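Local coordinates for hexapeptide transferase family protein (Anaplasma phagocytophilum, PDB 3IXC), which probably acts as a transferase of the hexapeptide family, a trimeric left-handed beta-helix protein that binds magnesium, at residues G154-G159 and F164-T169. Numbering follows the deposited sequence.
Sequences GELWAG and FLRMMT
Leu156 pairs with both Leu165 and Arg166 in a classic beta bulge, within an antiparallel hairpin of strand 155-159 and the 164-167 part of strand 162-167, whose directions here differ by 150°. Its carbonyl oxygen accepts the amide of Leu165 (N to O 2.9 Å) and a weak second bond from Arg166 N, while Leu156 N donates to Arg166 O. Beyond the strand pairing, Met168 N donates a hydrogen bond to Gly154 O. The bulge shifts the register, and Phe164 comes opposite Trp157. One indole face receives the backbone of Phe164, with Phe164 N 3.5 Å from Trp157 CD2, and Phe164 CB makes a CH-pi contact over the five-membered ring. With Phe164 CG anti to its backbone N (chi1 173°), the phenyl ring extends past the indole and presents its edge to Trp157 NE1. The Glu155 side chain runs across that of Phe164 at about a right angle, carboxylate and ring planes being 55° apart. Its carboxylate takes the indole N-H, Trp157 NE1 to Glu155 OE1 being 2.9 Å, which helps fix the indole's rotation; Lys152 N also binds OE1. On the sheet face carrying Leu156 and Arg166, the two side chains run alongside each other, and Leu156 CD2 sits over the guanidinium face, 3.5 Å from Arg166 NH2. Arg166 NH1 bonds to Met167 O and forms a salt bridge with Glu172 in helix 170-188, which Thr169 N-caps. Strand 155-159 bonds in turn to strand 138-139, so the hairpin extends one sheet of the beta-helix before the C-terminal helix.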
loop_
_atom_site.group_PDB
_atom_site.type_symbol
_atom_site.label_atom_id
_atom_site.label_comp_id
_atom_site.label_asym_id
_atom_site.label_seq_id
_atom_site.Cartn_x
_atom_site.Cartn_y
_atom_site.Cartn_z
ATOM N N GLY A 154 9.083 -19.614 -16.909
ATOM C CA GLY A 154 8.702 -20.837 -16.228
ATOM C C GLY A 154 9.123 -20.905 -14.772
ATOM O O GLY A 154 8.698 -21.807 -14.055
ATOM N N GLU A 155 9.956 -19.958 -14.336
ATOM C CA GLU A 155 10.428 -19.947 -12.948
ATOM C C GLU A 155 9.477 -19.237 -11.994
ATOM O O GLU A 155 8.817 -18.257 -12.358
ATOM C CB GLU A 155 11.812 -19.306 -12.827
ATOM C CG GLU A 155 12.887 -19.988 -13.654
ATOM C CD GLU A 155 14.277 -19.384 -13.465
ATOM O OE1 GLU A 155 14.392 -18.235 -12.987
ATOM O OE2 GLU A 155 15.259 -20.074 -13.816
ATOM N N LEU A 156 9.454 -19.742 -10.762
ATOM C CA LEU A 156 8.813 -19.086 -9.636
ATOM C C LEU A 156 9.908 -18.620 -8.674
ATOM O O LEU A 156 10.735 -19.415 -8.226
ATOM C CB LEU A 156 7.841 -20.037 -8.919
ATOM C CG LEU A 156 7.259 -19.548 -7.581
ATOM C CD1 LEU A 156 6.449 -18.254 -7.729
ATOM C CD2 LEU A 156 6.409 -20.653 -6.953
ATOM N N TRP A 157 9.921 -17.321 -8.394
ATOM C CA TRP A 157 10.825 -16.756 -7.395
ATOM C C TRP A 157 9.997 -16.304 -6.202
ATOM O O TRP A 157 8.797 -16.010 -6.332
ATOM C CB TRP A 157 11.584 -15.563 -7.979
ATOM C CG TRP A 157 12.746 -15.920 -8.873
ATOM C CD1 TRP A 157 12.804 -16.919 -9.810
ATOM C CD2 TRP A 157 14.000 -15.233 -8.939
ATOM N NE1 TRP A 157 14.024 -16.903 -10.445
ATOM C CE2 TRP A 157 14.780 -15.880 -9.925
ATOM C CE3 TRP A 157 14.545 -14.138 -8.250
ATOM C CZ2 TRP A 157 16.079 -15.469 -10.241
ATOM C CZ3 TRP A 157 15.845 -13.728 -8.566
ATOM C CH2 TRP A 157 16.593 -14.397 -9.552
ATOM N N ALA A 158 10.640 -16.259 -5.038
ATOM C CA ALA A 158 9.968 -15.892 -3.796
ATOM C C ALA A 158 10.976 -15.367 -2.801
ATOM O O ALA A 158 12.177 -15.663 -2.897
ATOM C CB ALA A 158 9.238 -17.102 -3.202
ATOM N N GLY A 159 10.475 -14.599 -1.840
ATOM C CA GLY A 159 11.293 -14.153 -0.718
ATOM C C GLY A 159 11.737 -12.710 -0.796
ATOM O O GLY A 159 11.396 -11.979 -1.737
ATOM N N PHE A 164 15.286 -17.733 -6.836
ATOM C CA PHE A 164 14.639 -18.875 -7.465
ATOM C C PHE A 164 14.172 -19.883 -6.411
ATOM O O PHE A 164 14.955 -20.306 -5.556
ATOM C CB PHE A 164 15.591 -19.540 -8.458
ATOM C CG PHE A 164 15.065 -20.822 -9.035
ATOM C CD1 PHE A 164 14.136 -20.799 -10.067
ATOM C CD2 PHE A 164 15.497 -22.049 -8.544
ATOM C CE1 PHE A 164 13.643 -21.982 -10.606
ATOM C CE2 PHE A 164 15.008 -23.246 -9.079
ATOM C CZ PHE A 164 14.080 -23.205 -10.118
ATOM N N LEU A 165 12.893 -20.251 -6.484
ATOM C CA LEU A 165 12.314 -21.262 -5.601
ATOM C C LEU A 165 12.198 -22.607 -6.315
ATOM O O LEU A 165 12.707 -23.620 -5.830
ATOM C CB LEU A 165 10.939 -20.822 -5.093
ATOM C CG LEU A 165 10.262 -21.732 -4.058
ATOM C CD1 LEU A 165 11.053 -21.789 -2.731
ATOM C CD2 LEU A 165 8.836 -21.270 -3.821
ATOM N N ARG A 166 11.523 -22.600 -7.462
ATOM C CA ARG A 166 11.285 -23.819 -8.239
ATOM C C ARG A 166 10.683 -23.430 -9.582
ATOM O O ARG A 166 10.285 -22.286 -9.785
ATOM C CB ARG A 166 10.320 -24.748 -7.500
ATOM C CG ARG A 166 8.971 -24.102 -7.157
ATOM C CD ARG A 166 7.996 -25.121 -6.587
ATOM N NE ARG A 166 6.754 -24.511 -6.108
ATOM C CZ ARG A 166 5.726 -24.176 -6.890
ATOM N NH1 ARG A 166 5.789 -24.374 -8.206
ATOM N NH2 ARG A 166 4.634 -23.628 -6.357
ATOM N N MET A 167 10.615 -24.390 -10.498
ATOM C CA MET A 167 9.797 -24.203 -11.689
ATOM C C MET A 167 8.312 -24.300 -11.321
ATOM O O MET A 167 7.940 -24.896 -10.306
ATOM C CB MET A 167 10.157 -25.227 -12.775
ATOM C CG MET A 167 11.609 -25.160 -13.251
ATOM S SD MET A 167 12.113 -23.557 -13.910
ATOM C CE MET A 167 11.316 -23.543 -15.518
ATOM N N MET A 168 7.473 -23.689 -12.155
ATOM C CA MET A 168 6.029 -23.746 -11.988
ATOM C C MET A 168 5.429 -25.064 -12.461
ATOM O O MET A 168 5.936 -25.703 -13.390
ATOM C CB MET A 168 5.375 -22.597 -12.742
ATOM C CG MET A 168 5.346 -21.293 -11.965
ATOM S SD MET A 168 4.455 -20.003 -12.852
ATOM C CE MET A 168 5.759 -19.470 -13.960
ATOM N N THR A 169 4.332 -25.456 -11.820
ATOM C CA THR A 169 3.580 -26.636 -12.221
ATOM C C THR A 169 2.795 -26.334 -13.497
ATOM O O THR A 169 2.667 -25.172 -13.896
ATOM C CB THR A 169 2.580 -27.044 -11.126
ATOM O OG1 THR A 169 1.626 -25.991 -10.960
ATOM C CG2 THR A 169 3.296 -27.257 -9.802
#